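Local coordinates for protein KLLA0E08119p (Kluyveromyces lactis, PDB 3VA7) that probably catalyses the biotin- and ATP-dependent carboxylation of urea to urea-1-carboxylate (allophanate), the step that opens urea breakdown by the allophanate route, at residues P493-T496 with G502-P505; G497-G502 with Y731-I736. All coordinates share one frame; numbering follows the deposited sequence.

Contact 1: residues P493-T496 with G502-P505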
# COMPACT_ATOMS: atom_id res chain seq x y z
N PRO A 493 14.64 -11.52 -6.54
CA PRO A 493 13.62 -11.78 -7.56
C PRO A 493 12.28 -11.09 -7.37
O PRO A 493 11.44 -11.14 -8.28
CB PRO A 493 13.43 -13.30 -7.49
CG PRO A 493 13.88 -13.68 -6.09
CD PRO A 493 14.79 -12.67 -5.60
N GLY A 494 12.07 -10.41 -6.26
CA GLY A 494 10.80 -9.67 -6.05
C GLY A 494 9.91 -10.40 -5.06
O GLY A 494 10.38 -11.15 -4.18
N ARG A 495 8.61 -10.19 -5.19
CA ARG A 495 7.65 -10.68 -4.21
C ARG A 495 7.28 -12.05 -4.67
O ARG A 495 6.21 -12.23 -5.25
CB ARG A 495 6.41 -9.76 -4.17
CG ARG A 495 5.46 -9.97 -3.01
CD ARG A 495 4.68 -8.71 -2.69
NE ARG A 495 5.45 -7.77 -1.89
CZ ARG A 495 5.85 -6.58 -2.34
NH1 ARG A 495 5.55 -6.17 -3.57
NH2 ARG A 495 6.59 -5.78 -1.55
N THR A 496 8.15 -13.02 -4.45
CA THR A 496 7.85 -14.38 -4.93
C THR A 496 7.13 -15.11 -3.80
O THR A 496 7.20 -14.68 -2.66
CB THR A 496 9.13 -15.19 -5.33
OG1 THR A 496 9.96 -15.32 -4.16
CG2 THR A 496 9.95 -14.49 -6.41
N GLY A 502 -2.21 -14.44 -6.76
CA GLY A 502 -2.33 -13.30 -7.66
C GLY A 502 -1.64 -12.11 -7.07
O GLY A 502 -2.05 -10.99 -7.30
N VAL A 503 -0.58 -12.37 -6.32
CA VAL A 503 0.33 -11.31 -5.88
C VAL A 503 1.48 -11.43 -6.87
O VAL A 503 2.09 -12.46 -6.92
CB VAL A 503 0.85 -11.54 -4.43
CG1 VAL A 503 1.93 -10.55 -4.07
CG2 VAL A 503 -0.27 -11.44 -3.43
N PRO A 504 1.71 -10.41 -7.71
CA PRO A 504 2.77 -10.56 -8.66
C PRO A 504 4.10 -10.34 -7.99
O PRO A 504 4.14 -9.85 -6.83
CB PRO A 504 2.46 -9.48 -9.71
CG PRO A 504 1.80 -8.42 -8.97
CD PRO A 504 0.95 -9.17 -7.94
N PRO A 505 5.19 -10.77 -8.66
CA PRO A 505 6.50 -10.58 -8.07
C PRO A 505 6.90 -9.11 -8.02
O PRO A 505 7.65 -8.72 -7.14
CB PRO A 505 7.43 -11.35 -9.03
CG PRO A 505 6.69 -11.42 -10.27
CD PRO A 505 5.28 -11.55 -9.90
O HOH W 1 4.11 -7.40 -5.81
O HOH W 2 4.36 -14.01 -6.02
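R495 and P505 carry this contact, in which the loop between strand 488-490 and helix 511-520 folds back on itself in the carboxyltransferase part of urea carboxylase. R495 sits at the centre of an inverse gamma turn, and the backbone pairs with that of P505 in two ways. R495 N donates to P505 O at 2.6 Å with an N-H...O angle of 173°, in the carbonyl plane and on a lone pair. In the reverse sense, P505 CA makes a CA-H...O contact with R495 O at 3.3 Å. G494 CA passes close to P505 O, where a side chain would collide with that oxygen, and the backbone angles of G494 themselves call for glycine.

The arginine side chain then runs along 503-505. R495 CB sits beside the carbonyl oxygens of P504 and P505. With CG anti to the backbone N (chi1 -168°), the aliphatic part continues to V503, where R495 CD meets V503 CG1 at 3.6 Å. V503 CB points toward 493-496. A bend at chi3 (-80°) then carries the guanidinium away to the backbone oxygens of Y601 and S606, so that the buried charge is held by carbonyls beyond the two segments. Two waters complete the join. One links R495 O to V503 O, donating a hydrogen bond to each. The other lies in the guanidinium plane at its edge, accepting from R495 NH1 at 2.9 Å and donating to P504 O at 2.7 Å.

Contact 2: residues G497-G502 with Y731-I736. With BTI (5-(hexahydro-2-oxo-1H-thieno[3,4-D]imidazol-6-yl)pentanal), chain B.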
# COMPACT_ATOMS: atom_id res chain seq x y z
N GLY A 497 6.43 -16.19 -4.14
CA GLY A 497 5.82 -17.04 -3.14
C GLY A 497 4.31 -17.10 -3.22
O GLY A 497 3.69 -17.91 -2.53
N TYR A 498 3.71 -16.24 -4.06
CA TYR A 498 2.28 -15.94 -3.96
C TYR A 498 1.57 -15.78 -5.28
O TYR A 498 0.48 -15.24 -5.32
CB TYR A 498 2.05 -14.70 -3.11
CG TYR A 498 2.68 -14.69 -1.75
CD1 TYR A 498 2.03 -15.22 -0.64
CD2 TYR A 498 3.90 -14.09 -1.54
CE1 TYR A 498 2.59 -15.14 0.68
CE2 TYR A 498 4.48 -14.02 -0.26
CZ TYR A 498 3.82 -14.54 0.84
OH TYR A 498 4.44 -14.45 2.08
N TRP A 499 2.11 -16.29 -6.37
CA TRP A 499 1.39 -16.23 -7.65
C TRP A 499 0.01 -16.94 -7.64
O TRP A 499 -0.90 -16.52 -8.40
CB TRP A 499 2.29 -16.81 -8.74
CG TRP A 499 1.94 -16.62 -10.14
CD1 TRP A 499 1.64 -17.59 -11.04
CD2 TRP A 499 1.89 -15.37 -10.85
NE1 TRP A 499 1.34 -17.03 -12.29
CE2 TRP A 499 1.49 -15.66 -12.19
CE3 TRP A 499 2.11 -14.01 -10.48
CZ2 TRP A 499 1.35 -14.67 -13.16
CZ3 TRP A 499 1.95 -13.00 -11.46
CH2 TRP A 499 1.58 -13.34 -12.79
N ARG A 500 -0.16 -18.00 -6.82
CA ARG A 500 -1.45 -18.75 -6.73
C ARG A 500 -2.56 -17.85 -6.15
O ARG A 500 -3.77 -18.13 -6.32
CB ARG A 500 -1.32 -20.05 -5.90
CG ARG A 500 -0.97 -19.78 -4.46
CD ARG A 500 -0.60 -21.04 -3.66
NE ARG A 500 -0.47 -20.65 -2.26
CZ ARG A 500 0.54 -19.95 -1.74
NH1 ARG A 500 1.55 -19.57 -2.49
NH2 ARG A 500 0.51 -19.61 -0.46
N ILE A 501 -2.11 -16.81 -5.45
CA ILE A 501 -3.00 -15.82 -4.92
C ILE A 501 -3.18 -14.65 -5.89
O ILE A 501 -4.15 -13.88 -5.82
CB ILE A 501 -2.42 -15.24 -3.58
CG1 ILE A 501 -1.84 -16.35 -2.70
CG2 ILE A 501 -3.43 -14.41 -2.86
CD1 ILE A 501 -2.84 -17.37 -2.24
N GLY A 502 -2.21 -14.44 -6.76
CA GLY A 502 -2.33 -13.30 -7.66
C GLY A 502 -1.64 -12.11 -7.07
O GLY A 502 -2.05 -10.99 -7.30
N TYR A 731 -1.78 -17.99 -15.43
CA TYR A 731 -0.96 -17.69 -16.57
C TYR A 731 0.48 -17.77 -16.14
O TYR A 731 0.80 -17.66 -14.95
CB TYR A 731 -1.16 -16.25 -17.01
CG TYR A 731 -2.48 -15.88 -17.58
CD1 TYR A 731 -3.32 -16.82 -18.15
CD2 TYR A 731 -2.88 -14.54 -17.59
CE1 TYR A 731 -4.58 -16.42 -18.73
CE2 TYR A 731 -4.08 -14.14 -18.13
CZ TYR A 731 -4.93 -15.05 -18.71
OH TYR A 731 -6.12 -14.59 -19.27
N SER A 732 1.35 -17.80 -17.13
CA SER A 732 2.79 -17.75 -16.85
C SER A 732 3.34 -16.35 -17.01
O SER A 732 3.01 -15.65 -17.96
CB SER A 732 3.50 -18.66 -17.85
OG SER A 732 3.16 -20.02 -17.60
N LEU A 733 4.21 -15.95 -16.09
CA LEU A 733 5.05 -14.79 -16.35
C LEU A 733 5.63 -14.88 -17.77
O LEU A 733 6.24 -15.92 -18.19
CB LEU A 733 6.16 -14.75 -15.35
CG LEU A 733 6.10 -13.74 -14.22
CD1 LEU A 733 4.90 -12.75 -14.29
CD2 LEU A 733 6.19 -14.48 -12.85
N GLY A 734 5.36 -13.84 -18.55
CA GLY A 734 5.90 -13.74 -19.87
C GLY A 734 4.90 -14.22 -20.90
O GLY A 734 5.17 -14.13 -22.11
N ALA A 735 3.75 -14.74 -20.46
CA ALA A 735 2.80 -15.33 -21.41
C ALA A 735 2.28 -14.28 -22.39
O ALA A 735 2.19 -13.05 -22.08
CB ALA A 735 1.63 -15.97 -20.68
N ILE A 736 1.92 -14.74 -23.58
CA ILE A 736 1.41 -13.79 -24.56
C ILE A 736 -0.08 -14.07 -24.62
O ILE A 736 -0.52 -15.04 -25.20
CB ILE A 736 2.19 -13.88 -25.89
CG1 ILE A 736 3.65 -13.51 -25.64
CG2 ILE A 736 1.72 -12.93 -26.91
CD1 ILE A 736 4.58 -14.00 -26.74
C11 BTI B . -2.44 -4.09 -19.78
O11 BTI B . -3.60 -3.70 -20.12
C10 BTI B . -2.08 -5.53 -19.31
C9 BTI B . -3.33 -6.39 -19.22
C8 BTI B . -3.11 -7.89 -19.08
C7 BTI B . -4.31 -8.77 -19.48
C2 BTI B . -5.63 -8.38 -18.86
S1 BTI B . -5.61 -8.42 -17.10
C6 BTI B . -7.35 -8.63 -16.95
C5 BTI B . -7.85 -9.29 -18.22
N3 BTI B . -7.96 -10.67 -17.82
C3 BTI B . -7.05 -11.40 -18.40
O3 BTI B . -6.96 -12.71 -18.25
N2 BTI B . -6.27 -10.69 -19.19
C4 BTI B . -6.75 -9.32 -19.29
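W499 presents the edge of its indole to the backbone of Y731, while CH2 of its six-membered ring meets L733 obliquely. W499 NE1 donates to Y731 O at 2.8 Å; the acceptor lies only 4° out of the ring plane, and the C=O...N angle of 171° places the donor nearly in line with the carbonyl. Having CG anti to the backbone N (chi1 -167°) sends the ring across to 731-733, where W499 CH2 touches L733 CD1 at 3.7 Å. Replacing the indole of W499 by a methyl, as in alanine, is likely to leave Y731 O without this donor and open a gap beside L733.

The Y731 side chain leads away from W499 into the biotin pocket. Its ring turns an edge to the ureido oxygen O3 of the biotin group, at a spacing that is doubtful in this model, and its OH is hydrogen-bonded to F756 N. L733 follows S732 in a type II turn, closed by A735 N to S732 O at 2.8 Å. The contact thus joins the 497-502 loop to the turn that leads into strand 735-739, and its chemistry is consistent with W499 acting from the second shell, its N-H holding the carbonyl of a biotin-pocket tyrosine.

Overall arrangement
Contacts 1 and 2 share G502 and have centres about 8 Å apart. Residues 497-501 link the two segments of contact 1, and W499 on this linker reaches 731-736. The six-membered ring of W499 also packs back on the proline pair, with W499 CZ3 3.8 Å from P504 CA, while P505 CG lies 4.0 Å from L733 CD2, so prolines, indole and leucine form one apolar cluster. The ligands lie toward contact 2: the side chain of Y731 lines the biotin pocket and is about 6 Å from urea, whereas that of P504 is about 11 Å from the biotin group.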